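Local structure of fructooligosaccharide ABC transporter substrate-binding protein FusA (Streptococcus pneumoniae, 5G5Y) at residues 138-143 against 405-410; 229-234 against 452-457; 334-339 against 359-364. The protein binds short- and long-chain fructooligosaccharides, preferring tetrasaccharides and larger, and serves as the solute-binding protein of the FusABC-MsmK ABC importer. All blocks are in the same frame, centred on the assembly; numbering follows the deposited sequence.

Contact 1 of 3, residues 138-143 against 405-410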
# COMPACT_ATOMS: atom_id res chain seq x y z
N MET A 138 -0.65 -9.29 8.27
CA MET A 138 -1.60 -10.18 8.93
C MET A 138 -0.85 -11.37 9.53
O MET A 138 0.14 -11.83 8.95
CB MET A 138 -2.66 -10.70 7.95
CG MET A 138 -3.55 -9.65 7.41
SD MET A 138 -4.81 -10.18 6.22
CE MET A 138 -5.64 -11.51 7.07
N ALA A 139 -1.31 -11.82 10.70
CA ALA A 139 -0.75 -13.01 11.38
C ALA A 139 -1.59 -14.23 10.98
O ALA A 139 -2.83 -14.13 10.92
CB ALA A 139 -0.75 -12.83 12.87
N TRP A 140 -0.90 -15.32 10.68
CA TRP A 140 -1.51 -16.56 10.22
C TRP A 140 -1.02 -17.68 11.12
O TRP A 140 0.14 -17.66 11.58
CB TRP A 140 -1.06 -16.83 8.79
CG TRP A 140 -1.34 -15.71 7.86
CD1 TRP A 140 -0.50 -14.69 7.56
CD2 TRP A 140 -2.52 -15.51 7.09
NE1 TRP A 140 -1.11 -13.84 6.67
CE2 TRP A 140 -2.33 -14.33 6.36
CE3 TRP A 140 -3.72 -16.20 6.96
CZ2 TRP A 140 -3.31 -13.81 5.49
CZ3 TRP A 140 -4.70 -15.69 6.08
CH2 TRP A 140 -4.48 -14.52 5.37
N ILE A 141 -1.89 -18.65 11.38
CA ILE A 141 -1.56 -19.74 12.30
C ILE A 141 -1.86 -21.11 11.65
O ILE A 141 -2.82 -21.22 10.89
CB ILE A 141 -2.28 -19.57 13.64
CG1 ILE A 141 -1.82 -20.61 14.68
CG2 ILE A 141 -3.79 -19.57 13.49
CD1 ILE A 141 -2.27 -20.29 16.09
N ASN A 142 -1.05 -22.11 12.01
CA ASN A 142 -1.24 -23.49 11.55
C ASN A 142 -2.37 -24.23 12.28
O ASN A 142 -2.21 -24.74 13.41
CB ASN A 142 0.09 -24.27 11.58
CG ASN A 142 0.00 -25.55 10.74
OD1 ASN A 142 -1.01 -26.21 10.79
ND2 ASN A 142 1.02 -25.86 9.97
N LYS A 143 -3.54 -24.24 11.65
CA LYS A 143 -4.72 -24.93 12.18
C LYS A 143 -4.61 -26.47 12.19
O LYS A 143 -5.25 -27.07 13.02
CB LYS A 143 -5.99 -24.54 11.39
CG LYS A 143 -6.59 -23.19 11.76
CD LYS A 143 -8.09 -23.09 11.44
CE LYS A 143 -8.49 -23.78 10.13
NZ LYS A 143 -9.82 -23.33 9.59
N LEU A 405 -10.44 -8.56 1.79
CA LEU A 405 -11.36 -7.58 2.38
C LEU A 405 -12.29 -8.21 3.37
O LEU A 405 -12.55 -7.64 4.43
CB LEU A 405 -12.24 -6.89 1.33
CG LEU A 405 -11.62 -5.75 0.58
CD1 LEU A 405 -12.59 -5.19 -0.47
CD2 LEU A 405 -11.25 -4.63 1.53
N ASP A 406 -12.83 -9.37 3.02
CA ASP A 406 -13.76 -10.04 3.90
C ASP A 406 -13.07 -10.52 5.19
O ASP A 406 -13.65 -10.37 6.26
CB ASP A 406 -14.43 -11.21 3.18
CG ASP A 406 -15.42 -10.77 2.10
OD1 ASP A 406 -15.81 -9.58 2.00
OD2 ASP A 406 -15.84 -11.67 1.35
N LEU A 407 -11.82 -11.00 5.12
CA LEU A 407 -11.06 -11.33 6.33
C LEU A 407 -10.83 -10.09 7.20
O LEU A 407 -11.01 -10.13 8.42
CB LEU A 407 -9.69 -11.94 5.99
CG LEU A 407 -9.70 -13.30 5.26
CD1 LEU A 407 -8.30 -13.79 4.96
CD2 LEU A 407 -10.42 -14.34 6.07
N ILE A 408 -10.44 -8.98 6.57
CA ILE A 408 -10.22 -7.72 7.29
C ILE A 408 -11.48 -7.31 8.07
O ILE A 408 -11.41 -6.97 9.27
CB ILE A 408 -9.71 -6.62 6.34
CG1 ILE A 408 -8.26 -6.94 5.94
CG2 ILE A 408 -9.81 -5.24 6.97
CD1 ILE A 408 -7.77 -6.14 4.77
N LYS A 409 -12.62 -7.36 7.39
CA LYS A 409 -13.87 -7.02 8.00
C LYS A 409 -14.25 -7.94 9.18
O LYS A 409 -14.71 -7.45 10.21
CB LYS A 409 -15.00 -7.02 6.96
CG LYS A 409 -16.20 -6.27 7.51
CD LYS A 409 -17.41 -6.30 6.59
CE LYS A 409 -18.57 -5.43 7.12
NZ LYS A 409 -18.17 -4.36 8.10
N GLU A 410 -14.10 -9.26 8.98
CA GLU A 410 -14.46 -10.30 9.96
C GLU A 410 -13.56 -10.24 11.21
O GLU A 410 -14.08 -10.24 12.33
CB GLU A 410 -14.27 -11.68 9.31
CG GLU A 410 -14.48 -12.89 10.21
CD GLU A 410 -14.40 -14.24 9.46
OE1 GLU A 410 -14.05 -14.28 8.24
OE2 GLU A 410 -14.66 -15.27 10.11

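Contact 2 of 3, residues 229-234 against 452-457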
# COMPACT_ATOMS: atom_id res chain seq x y z
N GLU A 229 6.00 -2.63 26.17
CA GLU A 229 5.35 -3.88 26.55
C GLU A 229 5.27 -4.87 25.40
O GLU A 229 5.43 -6.07 25.62
CB GLU A 229 3.95 -3.63 27.19
CG GLU A 229 4.00 -2.80 28.46
CD GLU A 229 4.88 -3.41 29.56
OE1 GLU A 229 4.77 -4.63 29.81
OE2 GLU A 229 5.73 -2.68 30.11
N GLY A 230 5.01 -4.39 24.17
CA GLY A 230 5.04 -5.22 22.99
C GLY A 230 6.40 -5.84 22.77
O GLY A 230 6.53 -7.03 22.49
N VAL A 231 7.43 -5.02 22.88
CA VAL A 231 8.78 -5.51 22.71
C VAL A 231 9.10 -6.56 23.78
O VAL A 231 9.68 -7.60 23.46
CB VAL A 231 9.83 -4.36 22.71
CG1 VAL A 231 11.23 -4.94 22.60
CG2 VAL A 231 9.60 -3.41 21.56
N LYS A 232 8.69 -6.31 25.01
CA LYS A 232 8.95 -7.23 26.12
C LYS A 232 8.24 -8.56 25.85
O LYS A 232 8.76 -9.61 26.18
CB LYS A 232 8.51 -6.65 27.44
CG LYS A 232 9.44 -5.53 27.87
CD LYS A 232 8.95 -4.87 29.13
CE LYS A 232 9.22 -5.76 30.32
NZ LYS A 232 9.35 -4.96 31.56
N PHE A 233 7.10 -8.50 25.16
CA PHE A 233 6.38 -9.74 24.80
C PHE A 233 7.17 -10.57 23.76
O PHE A 233 7.37 -11.77 23.94
CB PHE A 233 4.96 -9.44 24.27
CG PHE A 233 4.23 -10.65 23.78
CD1 PHE A 233 3.71 -11.58 24.69
CD2 PHE A 233 4.05 -10.87 22.42
CE1 PHE A 233 3.06 -12.72 24.24
CE2 PHE A 233 3.37 -12.02 21.97
CZ PHE A 233 2.87 -12.93 22.88
N ILE A 234 7.66 -9.92 22.70
CA ILE A 234 8.42 -10.63 21.69
C ILE A 234 9.73 -11.18 22.35
O ILE A 234 10.14 -12.32 22.05
CB ILE A 234 8.72 -9.75 20.46
CG1 ILE A 234 7.41 -9.20 19.82
CG2 ILE A 234 9.51 -10.55 19.41
CD1 ILE A 234 6.40 -10.24 19.40
N GLU A 452 17.68 -5.61 19.08
CA GLU A 452 18.60 -5.85 20.21
C GLU A 452 17.86 -6.20 21.46
O GLU A 452 18.28 -7.08 22.21
CB GLU A 452 19.45 -4.61 20.54
CG GLU A 452 20.53 -4.33 19.52
CD GLU A 452 21.29 -3.01 19.79
OE1 GLU A 452 21.16 -2.45 20.91
OE2 GLU A 452 22.02 -2.56 18.85
N TRP A 453 16.75 -5.50 21.70
CA TRP A 453 15.95 -5.78 22.85
C TRP A 453 15.31 -7.14 22.83
O TRP A 453 15.01 -7.67 23.90
CB TRP A 453 14.89 -4.72 23.05
CG TRP A 453 15.50 -3.38 23.43
CD1 TRP A 453 16.63 -3.16 24.18
CD2 TRP A 453 14.98 -2.11 23.10
NE1 TRP A 453 16.84 -1.80 24.32
CE2 TRP A 453 15.82 -1.13 23.69
CE3 TRP A 453 13.84 -1.69 22.41
CZ2 TRP A 453 15.57 0.22 23.57
CZ3 TRP A 453 13.60 -0.32 22.30
CH2 TRP A 453 14.43 0.60 22.88
N ILE A 454 15.09 -7.69 21.64
CA ILE A 454 14.53 -9.03 21.52
C ILE A 454 15.61 -10.11 21.61
O ILE A 454 15.42 -11.12 22.31
CB ILE A 454 13.74 -9.17 20.20
CG1 ILE A 454 12.47 -8.30 20.28
CG2 ILE A 454 13.37 -10.65 19.94
CD1 ILE A 454 11.88 -7.95 18.93
N VAL A 455 16.71 -9.92 20.89
CA VAL A 455 17.75 -10.94 20.79
C VAL A 455 18.67 -10.89 22.00
O VAL A 455 19.10 -11.94 22.45
CB VAL A 455 18.55 -10.85 19.50
CG1 VAL A 455 19.66 -11.90 19.47
CG2 VAL A 455 17.63 -11.08 18.30
N ASN A 456 18.98 -9.70 22.51
CA ASN A 456 19.87 -9.55 23.67
C ASN A 456 19.10 -9.27 24.98
O ASN A 456 19.43 -9.78 26.04
CB ASN A 456 20.91 -8.47 23.43
CG ASN A 456 21.83 -8.26 24.63
OD1 ASN A 456 22.63 -9.11 24.92
ND2 ASN A 456 21.66 -7.17 25.35
N GLY A 457 18.09 -8.42 24.90
CA GLY A 457 17.32 -8.02 26.06
C GLY A 457 17.65 -6.60 26.50
O GLY A 457 18.08 -5.76 25.68

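Contact 3 of 3, residues 334-339 against 359-364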
# COMPACT_ATOMS: atom_id res chain seq x y z
N GLN A 334 -13.54 3.22 -18.03
CA GLN A 334 -12.23 3.42 -18.57
C GLN A 334 -11.19 3.27 -17.45
O GLN A 334 -10.17 2.64 -17.67
CB GLN A 334 -12.10 4.79 -19.22
CG GLN A 334 -10.86 4.91 -20.09
CD GLN A 334 -10.97 4.08 -21.37
OE1 GLN A 334 -11.90 4.23 -22.13
NE2 GLN A 334 -10.04 3.17 -21.57
N SER A 335 -11.43 3.91 -16.29
CA SER A 335 -10.53 3.75 -15.15
C SER A 335 -10.30 2.27 -14.78
O SER A 335 -9.17 1.86 -14.52
CB SER A 335 -11.02 4.53 -13.95
OG SER A 335 -10.87 5.91 -14.14
N VAL A 336 -11.37 1.49 -14.76
CA VAL A 336 -11.26 0.12 -14.36
C VAL A 336 -10.36 -0.63 -15.36
O VAL A 336 -9.42 -1.30 -14.95
CB VAL A 336 -12.65 -0.55 -14.22
CG1 VAL A 336 -12.54 -2.06 -14.11
CG2 VAL A 336 -13.41 0.05 -13.04
N GLN A 337 -10.62 -0.48 -16.65
CA GLN A 337 -9.80 -1.18 -17.67
C GLN A 337 -8.36 -0.69 -17.67
O GLN A 337 -7.41 -1.51 -17.71
CB GLN A 337 -10.40 -0.99 -19.05
CG GLN A 337 -11.74 -1.63 -19.23
CD GLN A 337 -12.34 -1.27 -20.57
OE1 GLN A 337 -11.94 -1.83 -21.57
NE2 GLN A 337 -13.29 -0.32 -20.58
N ASN A 338 -8.17 0.63 -17.57
CA ASN A 338 -6.80 1.15 -17.57
C ASN A 338 -5.95 0.55 -16.45
O ASN A 338 -4.77 0.27 -16.62
CB ASN A 338 -6.77 2.68 -17.48
CG ASN A 338 -7.28 3.35 -18.75
OD1 ASN A 338 -7.68 2.69 -19.72
ND2 ASN A 338 -7.30 4.68 -18.73
N ASN A 339 -6.60 0.33 -15.32
CA ASN A 339 -5.95 -0.21 -14.13
C ASN A 339 -5.66 -1.71 -14.28
O ASN A 339 -4.63 -2.18 -13.83
CB ASN A 339 -6.86 -0.00 -12.92
CG ASN A 339 -6.12 -0.16 -11.58
OD1 ASN A 339 -5.07 0.43 -11.37
ND2 ASN A 339 -6.70 -0.91 -10.66
N ASN A 359 -23.59 -2.77 -19.40
CA ASN A 359 -22.35 -2.04 -19.62
C ASN A 359 -21.46 -2.13 -18.36
O ASN A 359 -21.07 -1.13 -17.78
CB ASN A 359 -22.66 -0.60 -20.03
CG ASN A 359 -21.53 0.05 -20.82
OD1 ASN A 359 -20.93 -0.58 -21.70
ND2 ASN A 359 -21.24 1.32 -20.51
N SER A 360 -21.22 -3.36 -17.90
CA SER A 360 -20.40 -3.60 -16.72
C SER A 360 -19.45 -4.75 -16.97
O SER A 360 -19.69 -5.65 -17.81
CB SER A 360 -21.28 -3.89 -15.51
OG SER A 360 -22.00 -5.11 -15.67
N LEU A 361 -18.35 -4.71 -16.24
CA LEU A 361 -17.24 -5.61 -16.40
C LEU A 361 -17.27 -6.71 -15.35
O LEU A 361 -17.59 -6.44 -14.18
CB LEU A 361 -15.93 -4.81 -16.31
CG LEU A 361 -15.67 -3.80 -17.43
CD1 LEU A 361 -14.60 -2.80 -17.03
CD2 LEU A 361 -15.27 -4.48 -18.72
N LYS A 362 -16.95 -7.93 -15.76
CA LYS A 362 -16.77 -9.07 -14.86
C LYS A 362 -15.42 -9.70 -15.09
O LYS A 362 -15.05 -9.99 -16.23
CB LYS A 362 -17.87 -10.14 -15.06
N HIS A 363 -14.67 -9.96 -14.01
CA HIS A 363 -13.40 -10.64 -14.12
C HIS A 363 -13.58 -12.06 -14.63
O HIS A 363 -14.48 -12.75 -14.17
CB HIS A 363 -12.68 -10.73 -12.76
CG HIS A 363 -12.04 -9.45 -12.35
ND1 HIS A 363 -12.72 -8.44 -11.72
CD2 HIS A 363 -10.78 -9.00 -12.53
CE1 HIS A 363 -11.89 -7.43 -11.49
NE2 HIS A 363 -10.71 -7.75 -12.00
N LEU A 364 -12.72 -12.49 -15.54
CA LEU A 364 -12.75 -13.85 -16.05
C LEU A 364 -11.73 -14.74 -15.36
O LEU A 364 -10.71 -14.27 -14.89
CB LEU A 364 -12.49 -13.85 -17.56
CG LEU A 364 -13.63 -13.28 -18.41
CD1 LEU A 364 -13.20 -13.12 -19.86
CD2 LEU A 364 -14.86 -14.19 -18.32

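Contact 1 of 3, residues 138-143 against 405-410
Met138 and Trp140 both set their CG anti to the carbonyl carbon, and from there the two side chains reach the same methyl of Leu407. The methionine chain runs straight through chi2 and then bends at chi3, 53°, which brings its terminal CE to 4.1 Å from Leu407 CD1. Trp140 arrives with the outer corner of its benzo ring, CH2 lying 3.9 Å from Leu407 CD1. The one methyl thus meets the S-methyl of Met138 and the benzo ring of Trp140, and the Leu407 side chain crosses both at about a right angle; no hydrogen bond joins the two segments. Strand 138-142 lies within a four-stranded mixed sheet, where it runs antiparallel to both strand 264-269 and strand 282-284; helix 399-412 packs on it through Leu407, with Trp403, Arg404 and Tyr412 beside it. The sheet belongs to one of the two lobes of a solute-binding protein. Val284 of strand 282-284 completes the apolar patch, touching Met138, Trp140 and Leu407 alike. The indole is fixed at its polar corner as well, because NE1 donates to the backbone O of Thr269, while Tyr267 meets its ring at about 30° between planes. The substrate-binding residue Trp270 has its side chain about 7 Å from that of Met138, and that of Asn191, another substrate-binding residue, is about 8 Å away.

Contact 2 of 3, residues 229-234 against 452-457
Contacts between apolar side chains join Val231 and Ile234 to Trp453 and Ile454 without any hydrogen bond across the segments. The closer pair is formed by the isoleucines: Ile234 CG2, anti to its own backbone N, rests 3.6 Å from Ile454 CD1 and 3.8 Å from Ile454 CG1, so the branch methyl of one residue lies against the extended arm of the other. Ile454 CG2 also comes within 3.9 Å of Ile234 CG2, which means that both branches of Ile454 share in the packing. One turn earlier on its helix, Val231 points toward the partner segment and sets CG1 3.7 Å from Trp453 CB; the same methyl comes within 4.2 Å of the benzo-ring carbon CE3 of Trp453, approaching the ring obliquely.

Polar interactions lie around this apolar seam. Indole NE1 of Trp453 donates to Glu462 OE1, and the carbonyl O of Gly457 sits in the ring plane at the indole edge. Helix 429-455 ends here: Glu452 O accepts from both Asn456 N, at 2.7 Å, and Gly457 N, at 3.0 Å, and the chain then leaves the helix at Gly457 with phi at 106°. Arg235 NH1 reaches the Ile454 carbonyl, linking helix 225-239 to this terminus.

The contact thus joins the middle of helix 225-239 to the C-terminal end of helix 429-455. Helix 459-472 completes the cluster, with Ile459 touching Val231 and Trp453, and Tyr466 meeting the indole edge-to-face. Through Phe233, helix 225-239 also packs against helix 157-169.

Contact 3 of 3, residues 334-339 against 359-364
The flat amide of Gln337 lies beyond its contact with Leu361, which is made by the aliphatic CG: Gln337 CG is 3.8 Å from Leu361 CD1, the two side chains crossing at about a right angle. The amide is held at both ends, OE1 by Thr342 OG1 and NE2 by the carbonyl O of Leu333, which restricts its rotation. Two other amides pair along the same helix, one turn apart: Gln334 NE2 donates to Asn338 OD1 at 3.0 Å, the bond almost straight at 174°. The acceptor lies in the amide plane of Gln334, whereas the donor is tilted 29° from the carbonyl plane of Asn338.

The tighter contact is tip to tip. Val336 holds CG1 anti to its backbone N, which extends that methyl to 3.6 Å from Leu361 CD1. One leucine methyl thus touches both Val336 and Gln337, and Leu361 is the strand residue that reaches the helix.

Leu361 belongs to a beta hairpin formed by strands 352-355 and 360-363, in which Asn359 and Ser360 face Asp355 as a G1 bulge. Phe352, from the partner strand, adds to the packing by touching both Val336 and Leu361.

Helix 332-340 packs against this hairpin and also against helix 23-32, whose Ile24 touches Gln337 and Asn338; strand 384-386 lies against Asn338 and Asn339. Its final turn borders the sugar site: Trp340 of helix 332-340 binds substrate, and Asn339 bonds through ND2 to Glu123 and through its carbonyl to Arg375, two further substrate-binding residues.

In the fold
Following the chain from the N terminus, strand 138-142 is the first of the contact segments and opens contact 1; helix 225-239 then opens contact 2. Contact 3 follows as the most local of the three, closing a short loop when strand 360-363 returns to helix 332-340, nested inside both longer loops. Helix 399-412 then closes contact 1, and the next helix, 429-455, closes contact 2, so that these two closures cross. Contact 1 ties a helix to the four-stranded sheet containing 138-142; contact 2 joins helices on the far side of the chain's centre from contact 3, their centres about 47 Å apart, while contact 3 links the hairpin 352-363 to helix 332-340, which precedes it.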